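Local coordinates for coiled-coil and C2 domain-containing protein 1-like (Drosophila melanogaster, PDB 6EI6), which binds monophosphorylated phosphatidylinositols and regulates the ESCRT pathway in endosomal sorting, probably by preventing inappropriate polymerisation of the ESCRT-III subunit Shrub, at residues Ile187-Gly192 against Pro219-Cys224; Pro147-Glu152 against Asp176-Asn181; Val144-Pro147 against Ser153-Thr156. All blocks are in the same frame, centred on the assembly; numbering follows the deposited sequence.

Contact 1 (Ile187-Gly192 against Pro219-Cys224). With SO4 (sulfate ion), chain C.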
ATOM      1  N   ILE A 187      13.873   5.468   0.464  1.00 60.87           N
ATOM      2  CA  ILE A 187      12.792   6.098   1.201  1.00 54.48           C
ATOM      3  C   ILE A 187      11.552   5.218   1.164  1.00 53.59           C
ATOM      4  O   ILE A 187      10.903   4.996   2.192  1.00 52.27           O
ATOM      5  CB  ILE A 187      12.533   7.505   0.636  1.00 56.20           C
ATOM      6  CG1 ILE A 187      13.638   8.473   1.099  1.00 61.12           C
ATOM      7  CG2 ILE A 187      11.132   8.003   1.003  1.00 50.24           C
ATOM      8  CD1 ILE A 187      13.712   9.747   0.265  1.00 64.58           C
ATOM      9  N   PHE A 188      11.214   4.681  -0.016  1.00 51.04           N
ATOM     10  CA  PHE A 188      10.068   3.781  -0.088  1.00 45.97           C
ATOM     11  C   PHE A 188      10.309   2.485   0.671  1.00 47.71           C
ATOM     12  O   PHE A 188       9.362   1.919   1.223  1.00 46.63           O
ATOM     13  CB  PHE A 188       9.715   3.486  -1.536  1.00 46.22           C
ATOM     14  CG  PHE A 188       8.960   4.580  -2.185  1.00 45.64           C
ATOM     15  CD1 PHE A 188       7.581   4.610  -2.114  1.00 43.38           C
ATOM     16  CD2 PHE A 188       9.628   5.609  -2.830  1.00 44.45           C
ATOM     17  CE1 PHE A 188       6.868   5.645  -2.705  1.00 42.86           C
ATOM     18  CE2 PHE A 188       8.933   6.637  -3.419  1.00 43.66           C
ATOM     19  CZ  PHE A 188       7.549   6.656  -3.363  1.00 46.47           C
ATOM     20  N   LYS A 189      11.560   2.019   0.748  1.00 48.78           N
ATOM     21  CA  LYS A 189      11.829   0.764   1.442  1.00 51.68           C
ATOM     22  C   LYS A 189      11.677   0.920   2.953  1.00 52.81           C
ATOM     23  O   LYS A 189      11.070   0.073   3.621  1.00 51.11           O
ATOM     24  CB  LYS A 189      13.234   0.263   1.095  1.00 55.05           C
ATOM     25  CG  LYS A 189      13.421  -1.258   1.283  1.00 57.08           C
ATOM     26  CD  LYS A 189      14.522  -1.818   0.345  1.00 61.42           C
ATOM     27  CE  LYS A 189      14.263  -3.272  -0.083  1.00 64.45           C
ATOM     28  NZ  LYS A 189      13.173  -3.396  -1.121  1.00 64.27           N
ATOM     29  N   ARG A 190      12.209   2.009   3.509  1.00 55.84           N
ATOM     30  CA  ARG A 190      12.477   2.055   4.939  1.00 59.38           C
ATOM     31  C   ARG A 190      11.668   3.099   5.694  1.00 57.94           C
ATOM     32  O   ARG A 190      11.566   3.006   6.922  1.00 60.87           O
ATOM     33  CB  ARG A 190      13.973   2.292   5.206  1.00 61.53           C
ATOM     34  CG  ARG A 190      14.851   1.087   4.954  1.00 65.72           C
ATOM     35  CD  ARG A 190      16.287   1.299   5.387  1.00 76.84           C
ATOM     36  NE  ARG A 190      17.151   1.995   4.432  1.00 79.19           N
ATOM     37  CZ  ARG A 190      18.240   1.429   3.904  1.00 85.23           C
ATOM     38  NH1 ARG A 190      18.571   0.196   4.232  1.00 87.65           N
ATOM     39  NH2 ARG A 190      19.027   2.078   3.055  1.00 83.08           N
ATOM     40  N   HIS A 191      11.116   4.094   5.016  1.00 55.81           N
ATOM     41  CA  HIS A 191      10.682   5.335   5.654  1.00 53.68           C
ATOM     42  C   HIS A 191       9.195   5.552   5.400  1.00 51.81           C
ATOM     43  O   HIS A 191       8.514   4.714   4.801  1.00 51.28           O
ATOM     44  CB  HIS A 191      11.547   6.502   5.157  1.00 53.70           C
ATOM     45  CG  HIS A 191      13.002   6.354   5.507  1.00 62.32           C
ATOM     46  ND1 HIS A 191      13.442   6.106   6.793  1.00 66.90           N
ATOM     47  CD2 HIS A 191      14.114   6.407   4.737  1.00 64.56           C
ATOM     48  CE1 HIS A 191      14.762   6.018   6.800  1.00 65.68           C
ATOM     49  NE2 HIS A 191      15.194   6.201   5.565  1.00 67.60           N
ATOM     50  N   GLY A 192       8.685   6.683   5.880  1.00 50.29           N
ATOM     51  CA  GLY A 192       7.259   6.909   5.872  1.00 39.73           C
ATOM     52  C   GLY A 192       6.907   8.378   5.768  1.00 46.31           C
ATOM     53  O   GLY A 192       7.773   9.251   5.685  1.00 48.43           O
ATOM     54  N   PRO A 219       4.519  -0.600   1.406  1.00 42.36           N
ATOM     55  CA  PRO A 219       3.490  -1.246   0.569  1.00 34.84           C
ATOM     56  C   PRO A 219       3.449  -0.749  -0.864  1.00 39.73           C
ATOM     57  O   PRO A 219       2.964  -1.477  -1.739  1.00 40.75           O
ATOM     58  CB  PRO A 219       2.183  -0.912   1.299  1.00 34.09           C
ATOM     59  CG  PRO A 219       2.566  -0.857   2.722  1.00 37.92           C
ATOM     60  CD  PRO A 219       3.966  -0.237   2.732  1.00 41.86           C
ATOM     61  N   LEU A 220       3.899   0.481  -1.132  1.00 37.42           N
ATOM     62  CA  LEU A 220       3.864   1.015  -2.485  1.00 38.74           C
ATOM     63  C   LEU A 220       4.929   0.391  -3.385  1.00 40.90           C
ATOM     64  O   LEU A 220       4.956   0.683  -4.591  1.00 39.50           O
ATOM     65  CB  LEU A 220       3.999   2.544  -2.461  1.00 34.37           C
ATOM     66  CG  LEU A 220       2.761   3.183  -1.814  1.00 38.65           C
ATOM     67  CD1 LEU A 220       2.891   4.678  -1.755  1.00 40.09           C
ATOM     68  CD2 LEU A 220       1.452   2.799  -2.489  1.00 40.95           C
ATOM     69  N   GLU A 221       5.786  -0.477  -2.838  1.00 42.15           N
ATOM     70  CA  GLU A 221       6.747  -1.194  -3.672  1.00 42.40           C
ATOM     71  C   GLU A 221       6.043  -2.177  -4.596  1.00 41.06           C
ATOM     72  O   GLU A 221       6.447  -2.351  -5.756  1.00 38.68           O
ATOM     73  CB  GLU A 221       7.752  -1.933  -2.798  1.00 40.30           C
ATOM     74  CG  GLU A 221       8.788  -1.040  -2.186  1.00 44.32           C
ATOM     75  CD  GLU A 221       9.894  -1.831  -1.550  1.00 48.81           C
ATOM     76  OE1 GLU A 221       9.598  -2.952  -1.062  1.00 42.29           O
ATOM     77  OE2 GLU A 221      11.051  -1.334  -1.556  1.00 49.13           O
ATOM     78  N   THR A 222       4.990  -2.828  -4.098  1.00 36.66           N
ATOM     79  CA  THR A 222       4.234  -3.785  -4.888  1.00 37.90           C
ATOM     80  C   THR A 222       2.772  -3.429  -5.050  1.00 39.64           C
ATOM     81  O   THR A 222       2.091  -4.100  -5.827  1.00 41.06           O
ATOM     82  CB  THR A 222       4.324  -5.192  -4.283  1.00 33.79           C
ATOM     83  OG1 THR A 222       3.676  -5.206  -3.011  1.00 42.23           O
ATOM     84  CG2 THR A 222       5.767  -5.605  -4.120  1.00 33.53           C
ATOM     85  N   LYS A 223       2.269  -2.417  -4.340  1.00 38.92           N
ATOM     86  CA  LYS A 223       0.906  -1.939  -4.509  1.00 35.80           C
ATOM     87  C   LYS A 223       0.919  -0.489  -4.969  1.00 38.55           C
ATOM     88  O   LYS A 223       1.934   0.220  -4.897  1.00 36.21           O
ATOM     89  CB  LYS A 223       0.090  -2.063  -3.225  1.00 37.77           C
ATOM     90  CG  LYS A 223      -0.338  -3.475  -2.944  1.00 42.11           C
ATOM     91  CD  LYS A 223      -1.363  -3.523  -1.834  1.00 43.39           C
ATOM     92  CE  LYS A 223      -0.873  -4.368  -0.708  1.00 40.87           C
ATOM     93  NZ  LYS A 223       0.504  -3.911  -0.382  1.00 51.83           N
ATOM     94  N   CYS A 224      -0.218  -0.044  -5.465  1.00 35.88           N
ATOM     95  CA  CYS A 224      -0.236   1.274  -6.059  1.00 46.41           C
ATOM     96  C   CYS A 224      -1.022   2.273  -5.226  1.00 46.22           C
ATOM     97  O   CYS A 224      -1.106   3.452  -5.612  1.00 46.03           O
ATOM     98  CB  CYS A 224      -0.780   1.196  -7.486  1.00 47.82           C
ATOM     99  SG  CYS A 224      -2.279   0.293  -7.516  1.00 67.21           S
TER
HETATM  100  S   SO4 C 901      10.588   7.222   9.111  1.00 87.64           S
HETATM  101  O1  SO4 C 901      10.578   8.136   7.955  1.00 74.54           O
HETATM  102  O2  SO4 C 901      11.855   6.476   9.177  1.00 74.90           O
HETATM  103  O3  SO4 C 901       9.459   6.280   8.992  1.00 70.10           O
HETATM  104  O4  SO4 C 901      10.465   8.021  10.338  1.00 94.68           O
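Lys189 bends its whole side chain round one carboxylate oxygen of Glu221. Its CB lies 3.8 Å from Glu221 OE2, and CG stays on the same atom at 3.7 Å. CD and CE follow, each 4.0 Å from Glu221 OE2. The chain bends at its third and fourth torsions, and this returns NZ to Glu221 OE2, where the two close a salt bridge of 3.0 Å. The ammonium arrives on the syn side of OE2, only 17° out of the carboxylate plane. Lysine suits a place like this because its methylenes can line the path to an acid while its ammonium stays toward solvent. Within the C2 domain, this contact sets the last turn of helix 182-190 against the loop that joins strands 208-216 and 225-233. On the inner side Phe188 packs obliquely on Leu220, CD1 to CB at 4.1 Å, and both also touch Leu120 of strand 119-128, an interior suited to apolar residues. Just past the helix, His191 and Gly192 hold a sulfate, probably from the crystallisation liquor. His191 ND1 gives a hydrogen bond of 2.9 Å to sulfate O2, which lies in the ring plane at its edge, while CB of Arg190 covers one ring face. Gly192 N bonds sulfate O1 at 3.2 Å, and Lys216 NZ supplies a further donor to the anion.

Contact 2 (Pro147-Glu152 against Asp176-Asn181)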
ATOM      1  N   PRO A 147       9.448  12.609   3.191  1.00 61.78           N
ATOM      2  CA  PRO A 147      10.909  12.731   3.058  1.00 66.53           C
ATOM      3  C   PRO A 147      11.342  12.870   1.602  1.00 66.58           C
ATOM      4  O   PRO A 147      10.814  12.196   0.716  1.00 63.94           O
ATOM      5  CB  PRO A 147      11.435  11.430   3.683  1.00 60.45           C
ATOM      6  CG  PRO A 147      10.332  10.459   3.536  1.00 60.82           C
ATOM      7  CD  PRO A 147       9.030  11.243   3.550  1.00 60.19           C
ATOM      8  N   LEU A 148      12.308  13.762   1.357  1.00 67.35           N
ATOM      9  CA  LEU A 148      12.870  13.918   0.016  1.00 66.60           C
ATOM     10  C   LEU A 148      14.371  13.632   0.029  1.00 70.16           C
ATOM     11  O   LEU A 148      14.847  12.857   0.867  1.00 65.41           O
ATOM     12  CB  LEU A 148      12.573  15.314  -0.542  1.00 60.30           C
ATOM     13  CG  LEU A 148      11.081  15.642  -0.754  1.00 62.07           C
ATOM     14  CD1 LEU A 148      10.865  17.014  -1.343  1.00 61.85           C
ATOM     15  CD2 LEU A 148      10.369  14.613  -1.618  1.00 63.99           C
ATOM     16  N   LEU A 149      15.119  14.252  -0.887  1.00 76.80           N
ATOM     17  CA  LEU A 149      16.529  13.916  -1.091  1.00 77.59           C
ATOM     18  C   LEU A 149      17.416  14.513  -0.009  1.00 80.56           C
ATOM     19  O   LEU A 149      17.246  15.671   0.386  1.00 80.68           O
ATOM     20  CB  LEU A 149      17.020  14.408  -2.449  1.00 73.64           C
ATOM     21  CG  LEU A 149      16.465  13.737  -3.700  1.00 74.83           C
ATOM     22  CD1 LEU A 149      16.332  12.223  -3.512  1.00 74.83           C
ATOM     23  CD2 LEU A 149      15.137  14.387  -4.085  1.00 70.59           C
ATOM     24  N   ASN A 150      18.394  13.713   0.428  1.00 86.63           N
ATOM     25  CA  ASN A 150      19.306  14.034   1.522  1.00 88.34           C
ATOM     26  C   ASN A 150      18.534  14.663   2.666  1.00 87.32           C
ATOM     27  O   ASN A 150      18.397  15.890   2.727  1.00 89.19           O
ATOM     28  CB  ASN A 150      20.431  14.941   1.034  1.00 90.61           C
ATOM     29  CG  ASN A 150      21.360  14.229   0.077  1.00 91.41           C
ATOM     30  OD1 ASN A 150      21.550  14.670  -1.058  1.00 92.17           O
ATOM     31  ND2 ASN A 150      21.937  13.113   0.525  1.00 87.10           N
ATOM     32  N   ASP A 151      18.058  13.808   3.574  1.00 90.84           N
ATOM     33  CA  ASP A 151      16.924  14.108   4.442  1.00 94.80           C
ATOM     34  C   ASP A 151      16.936  15.558   4.909  1.00 95.75           C
ATOM     35  O   ASP A 151      17.930  16.040   5.461  1.00 98.19           O
ATOM     36  CB  ASP A 151      16.913  13.146   5.644  1.00 99.23           C
ATOM     37  CG  ASP A 151      18.128  13.308   6.554  1.00105.59           C
ATOM     38  OD1 ASP A 151      19.242  13.562   6.036  1.00103.14           O
ATOM     39  OD2 ASP A 151      17.961  13.172   7.792  1.00106.34           O
ATOM     40  N   GLU A 152      15.837  16.268   4.644  1.00 88.54           N
ATOM     41  CA  GLU A 152      14.642  15.728   3.982  1.00 86.33           C
ATOM     42  C   GLU A 152      14.122  16.819   3.072  1.00 78.94           C
ATOM     43  O   GLU A 152      14.913  17.562   2.470  1.00 76.01           O
ATOM     44  CB  GLU A 152      13.539  15.351   5.002  1.00 85.51           C
ATOM     45  CG  GLU A 152      13.378  13.871   5.373  1.00 81.51           C
ATOM     46  CD  GLU A 152      12.237  13.623   6.392  1.00 83.93           C
ATOM     47  OE1 GLU A 152      11.136  14.217   6.245  1.00 80.93           O
ATOM     48  OE2 GLU A 152      12.445  12.830   7.345  1.00 89.21           O
ATOM     49  N   ASP A 176       6.935  15.314  -6.269  1.00 59.06           N
ATOM     50  CA  ASP A 176       7.774  14.678  -7.282  1.00 60.03           C
ATOM     51  C   ASP A 176       8.737  13.690  -6.637  1.00 63.20           C
ATOM     52  O   ASP A 176       9.427  14.017  -5.666  1.00 63.31           O
ATOM     53  CB  ASP A 176       8.574  15.719  -8.065  1.00 59.34           C
ATOM     54  CG  ASP A 176       7.855  16.190  -9.310  1.00 71.65           C
ATOM     55  OD1 ASP A 176       7.116  15.375  -9.930  1.00 67.45           O
ATOM     56  OD2 ASP A 176       8.013  17.390  -9.652  1.00 76.64           O
ATOM     57  N   ILE A 177       8.795  12.491  -7.198  1.00 64.66           N
ATOM     58  CA  ILE A 177       9.775  11.492  -6.807  1.00 68.97           C
ATOM     59  C   ILE A 177      10.621  11.172  -8.031  1.00 67.11           C
ATOM     60  O   ILE A 177      10.231  11.446  -9.170  1.00 65.50           O
ATOM     61  CB  ILE A 177       9.107  10.218  -6.254  1.00 65.03           C
ATOM     62  CG1 ILE A 177       8.241   9.578  -7.346  1.00 61.61           C
ATOM     63  CG2 ILE A 177       8.287  10.544  -5.007  1.00 59.33           C
ATOM     64  CD1 ILE A 177       7.180   8.625  -6.835  1.00 63.12           C
ATOM     65  N   GLN A 178      11.796  10.594  -7.785  1.00 67.28           N
ATOM     66  CA  GLN A 178      12.631  10.027  -8.843  1.00 68.26           C
ATOM     67  C   GLN A 178      12.772   8.529  -8.601  1.00 66.44           C
ATOM     68  O   GLN A 178      13.641   8.098  -7.834  1.00 69.94           O
ATOM     69  CB  GLN A 178      13.999  10.687  -8.901  1.00 72.84           C
ATOM     70  CG  GLN A 178      13.968  12.148  -9.253  1.00 77.46           C
ATOM     71  CD  GLN A 178      14.317  13.006  -8.064  1.00 79.04           C
ATOM     72  OE1 GLN A 178      15.433  12.929  -7.529  1.00 75.38           O
ATOM     73  NE2 GLN A 178      13.363  13.825  -7.631  1.00 78.19           N
ATOM     74  N   ARG A 179      11.936   7.744  -9.287  1.00 62.11           N
ATOM     75  CA  ARG A 179      12.045   6.291  -9.241  1.00 59.81           C
ATOM     76  C   ARG A 179      13.461   5.808  -9.534  1.00 67.33           C
ATOM     77  O   ARG A 179      13.871   4.750  -9.037  1.00 66.45           O
ATOM     78  CB  ARG A 179      11.065   5.679 -10.236  1.00 56.11           C
ATOM     79  CG  ARG A 179       9.626   5.874  -9.854  1.00 52.73           C
ATOM     80  CD  ARG A 179       8.703   5.452 -10.965  1.00 52.57           C
ATOM     81  NE  ARG A 179       7.304   5.748 -10.661  1.00 52.38           N
ATOM     82  CZ  ARG A 179       6.481   4.898 -10.059  1.00 50.64           C
ATOM     83  NH1 ARG A 179       6.933   3.707  -9.699  1.00 51.14           N
ATOM     84  NH2 ARG A 179       5.213   5.230  -9.819  1.00 49.55           N
ATOM     85  N   THR A 180      14.226   6.580 -10.317  1.00 67.03           N
ATOM     86  CA  THR A 180      15.571   6.170 -10.708  1.00 68.46           C
ATOM     87  C   THR A 180      16.561   6.279  -9.550  1.00 71.58           C
ATOM     88  O   THR A 180      17.458   5.440  -9.420  1.00 75.52           O
ATOM     89  CB  THR A 180      16.046   7.005 -11.898  1.00 65.99           C
ATOM     90  OG1 THR A 180      15.025   7.026 -12.901  1.00 71.06           O
ATOM     91  CG2 THR A 180      17.297   6.413 -12.490  1.00 66.22           C
ATOM     92  N   ASN A 181      16.428   7.302  -8.706  1.00 71.84           N
ATOM     93  CA  ASN A 181      17.381   7.517  -7.614  1.00 76.29           C
ATOM     94  C   ASN A 181      17.281   6.391  -6.588  1.00 75.74           C
ATOM     95  O   ASN A 181      16.228   6.192  -5.970  1.00 73.77           O
ATOM     96  CB  ASN A 181      17.126   8.865  -6.935  1.00 76.31           C
ATOM     97  CG  ASN A 181      18.357   9.404  -6.205  1.00 81.86           C
ATOM     98  OD1 ASN A 181      18.550  10.615  -6.122  1.00 81.59           O
ATOM     99  ND2 ASN A 181      19.201   8.502  -5.687  1.00 83.13           N
TER
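Gln178 OE1 is met across this contact by hydrocarbon rather than by a donor: Leu149 CD2 lies 3.8 Å from it and Leu149 CG 4.0 Å. Two loops of the C2-domain beta sandwich meet at this point, one linking strands 140-145 and 155-157, the other leading from strand 171-176 into helix 182-190. No hydrogen bond joins them, so the side chains meet by van der Waals contact alone. Gln178 begins with CG beside its backbone N and bends at its second torsion (109°), which turns the amide so that the edge carrying OE1 and NE2 faces Leu149 CD2, NE2 at 4.0 Å. A glutamine suits this partly exposed edge, since its amide can lie against a methyl while still reaching solvent. Gln178 also starts a type I turn that ends at Asn181, the N-cap position of helix 182-190, and a weak backbone bond from Asn181 N to Gln178 O closes it. Behind the turn, Arg179 reaches backbone oxygens of Asp117 and Asn251. Leu149 points toward this second loop and also touches Gln183 and Phe184 on the helix, a place where a branched apolar group can meet several surfaces at once. Replacing it with an alanine would probably open a gap beside the helix start and leave the Gln178 amide freer to turn. Next door, the other leucine makes a lighter touch: Leu148 CD2 rests 4.2 Å from the backbone carbonyl O of Asp176.

Contact 3 (Val144-Pro147 against Ser153-Thr156)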
ATOM      1  N   VAL A 144       1.628  17.581   6.920  1.00 50.86           N
ATOM      2  CA  VAL A 144       2.123  16.413   6.204  1.00 41.49           C
ATOM      3  C   VAL A 144       3.597  16.625   5.924  1.00 45.41           C
ATOM      4  O   VAL A 144       3.991  17.682   5.422  1.00 53.82           O
ATOM      5  CB  VAL A 144       1.358  16.182   4.890  1.00 43.48           C
ATOM      6  CG1 VAL A 144       1.957  14.976   4.143  1.00 41.96           C
ATOM      7  CG2 VAL A 144      -0.147  16.004   5.160  1.00 40.05           C
ATOM      8  N   GLU A 145       4.405  15.628   6.244  1.00 44.74           N
ATOM      9  CA  GLU A 145       5.845  15.689   6.051  1.00 48.11           C
ATOM     10  C   GLU A 145       6.275  14.452   5.272  1.00 53.12           C
ATOM     11  O   GLU A 145       6.142  13.328   5.765  1.00 48.40           O
ATOM     12  CB  GLU A 145       6.558  15.775   7.397  1.00 49.59           C
ATOM     13  CG  GLU A 145       8.067  15.802   7.299  1.00 58.26           C
ATOM     14  CD  GLU A 145       8.700  16.229   8.589  1.00 61.34           C
ATOM     15  OE1 GLU A 145       7.967  16.359   9.591  1.00 66.39           O
ATOM     16  OE2 GLU A 145       9.930  16.427   8.608  1.00 69.71           O
ATOM     17  N   PHE A 146       6.768  14.657   4.052  1.00 58.87           N
ATOM     18  CA  PHE A 146       7.167  13.577   3.153  1.00 58.76           C
ATOM     19  C   PHE A 146       8.670  13.653   2.909  1.00 61.11           C
ATOM     20  O   PHE A 146       9.151  14.681   2.404  1.00 67.41           O
ATOM     21  CB  PHE A 146       6.399  13.672   1.823  1.00 60.15           C
ATOM     22  CG  PHE A 146       6.735  12.571   0.865  1.00 61.85           C
ATOM     23  CD1 PHE A 146       7.928  12.583   0.153  1.00 62.40           C
ATOM     24  CD2 PHE A 146       5.878  11.498   0.709  1.00 61.88           C
ATOM     25  CE1 PHE A 146       8.256  11.547  -0.694  1.00 62.61           C
ATOM     26  CE2 PHE A 146       6.201  10.456  -0.142  1.00 58.88           C
ATOM     27  CZ  PHE A 146       7.389  10.482  -0.846  1.00 60.53           C
ATOM     28  N   PRO A 147       9.448  12.609   3.191  1.00 61.78           N
ATOM     29  CA  PRO A 147      10.909  12.731   3.058  1.00 66.53           C
ATOM     30  C   PRO A 147      11.342  12.870   1.602  1.00 66.58           C
ATOM     31  O   PRO A 147      10.814  12.196   0.716  1.00 63.94           O
ATOM     32  CB  PRO A 147      11.435  11.430   3.683  1.00 60.45           C
ATOM     33  CG  PRO A 147      10.332  10.459   3.536  1.00 60.82           C
ATOM     34  CD  PRO A 147       9.030  11.243   3.550  1.00 60.19           C
ATOM     35  N   SER A 153      12.783  16.870   2.985  1.00 68.77           N
ATOM     36  CA  SER A 153      12.026  18.117   2.906  1.00 69.98           C
ATOM     37  C   SER A 153      10.528  17.858   2.791  1.00 65.01           C
ATOM     38  O   SER A 153       9.974  17.089   3.577  1.00 73.38           O
ATOM     39  CB  SER A 153      12.506  19.006   1.755  1.00 80.76           C
ATOM     40  OG  SER A 153      13.526  19.899   2.197  1.00 88.16           O
ATOM     41  N   PHE A 154       9.887  18.508   1.820  1.00 65.55           N
ATOM     42  CA  PHE A 154       8.441  18.601   1.604  1.00 61.93           C
ATOM     43  C   PHE A 154       7.558  18.580   2.843  1.00 57.72           C
ATOM     44  O   PHE A 154       7.320  17.522   3.428  1.00 59.70           O
ATOM     45  CB  PHE A 154       7.922  17.503   0.678  1.00 61.12           C
ATOM     46  CG  PHE A 154       6.474  17.717   0.287  1.00 62.36           C
ATOM     47  CD1 PHE A 154       6.092  18.872  -0.379  1.00 61.71           C
ATOM     48  CD2 PHE A 154       5.496  16.808   0.633  1.00 59.98           C
ATOM     49  CE1 PHE A 154       4.770  19.097  -0.722  1.00 62.68           C
ATOM     50  CE2 PHE A 154       4.169  17.034   0.285  1.00 59.76           C
ATOM     51  CZ  PHE A 154       3.811  18.173  -0.400  1.00 52.42           C
ATOM     52  N   LYS A 155       7.002  19.732   3.195  1.00 60.29           N
ATOM     53  CA  LYS A 155       6.063  19.857   4.299  1.00 56.06           C
ATOM     54  C   LYS A 155       4.914  20.728   3.834  1.00 50.63           C
ATOM     55  O   LYS A 155       5.127  21.699   3.109  1.00 58.27           O
ATOM     56  CB  LYS A 155       6.717  20.482   5.556  1.00 54.75           C
ATOM     57  CG  LYS A 155       8.114  19.951   5.927  1.00 55.21           C
ATOM     58  CD  LYS A 155       8.275  19.794   7.448  1.00 65.60           C
ATOM     59  CE  LYS A 155       9.750  19.789   7.880  1.00 68.25           C
ATOM     60  NZ  LYS A 155      10.030  20.467   9.192  1.00 62.74           N
ATOM     61  N   THR A 156       3.700  20.380   4.243  1.00 50.15           N
ATOM     62  CA  THR A 156       2.527  21.169   3.899  1.00 47.45           C
ATOM     63  C   THR A 156       1.469  20.904   4.959  1.00 45.69           C
ATOM     64  O   THR A 156       1.723  20.196   5.935  1.00 49.64           O
ATOM     65  CB  THR A 156       2.022  20.850   2.484  1.00 52.62           C
ATOM     66  OG1 THR A 156       0.717  21.420   2.311  1.00 55.92           O
ATOM     67  CG2 THR A 156       1.917  19.349   2.263  1.00 51.35           C
TER
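Val144 and Thr156 exchange two backbone hydrogen bonds as an antiparallel hydrogen-bonded pair. Val144 N to Thr156 O is the shorter, at 2.8 Å and with the N-H nearly straight at 170°, yet the donor sits above the carbonyl plane. In the return bond, Thr156 N meets Val144 O in the carbonyl plane at 3.0 Å. These bonds belong to the beta hairpin of strands 140-145 and 155-157, at the border of one sheet of the C2-domain sandwich. A third bond, from Phe146 N to Phe154 O at 3.0 Å, carries the pairing past the regular strand ends. Val144 O serves twice, for the CA of Lys155 also approaches it at 3.2 Å in a CA-H...O contact.

Between these bonds lies the non-hydrogen-bonded pair Glu145 and Lys155, whose side chains run alongside each other and point the same way. Glu145 OE2 touches Lys155 CE at 3.4 Å, but NZ remains 4.1 Å from OE2, beyond a salt bridge, so the charges attract only loosely. A second carboxylate, from Glu152, lies near Glu145; their mutual repulsion would tend to favour protonation of one, though Lys155 and a long, weak ion pair with Lys194 probably offset it. On the other face of the sheet, beta-branched Val144 and Thr156 suit extended backbone; Val144 packs inward on Ile122 and Val124 of the opposing sheet. Phe146 carries CG anti to its backbone N (chi1 -179°), turning the ring toward Leu120 and Ile122. Of its side chain, CB is the atom that meets Phe154, 3.5 Å from Phe154 CD2 and in the plane of that ring, at its edge.

In the fold
Contact 1 is buried near the middle of the chain, while contact 2 lies at the surface and contact 3 is partly buried. Contacts 2 and 3 share Pro147 and the same connection: 144-147 and 153-156 pair its two arms through backbone bonds, and 147-152 reaches from between them to the loop before helix 182-190. That loop belongs to contact 2 and the end of the helix to contact 1, so the two contacts involve opposite ends of helix 182-190. The regions also touch directly, Ile187 CG2 packing on Pro147 CG. Chemistry follows place: strand pairing in contact 3, leucine methyls against amide and carbonyl groups, without a hydrogen bond, in contact 2, and in contact 1 a salt bridge outside an apolar patch.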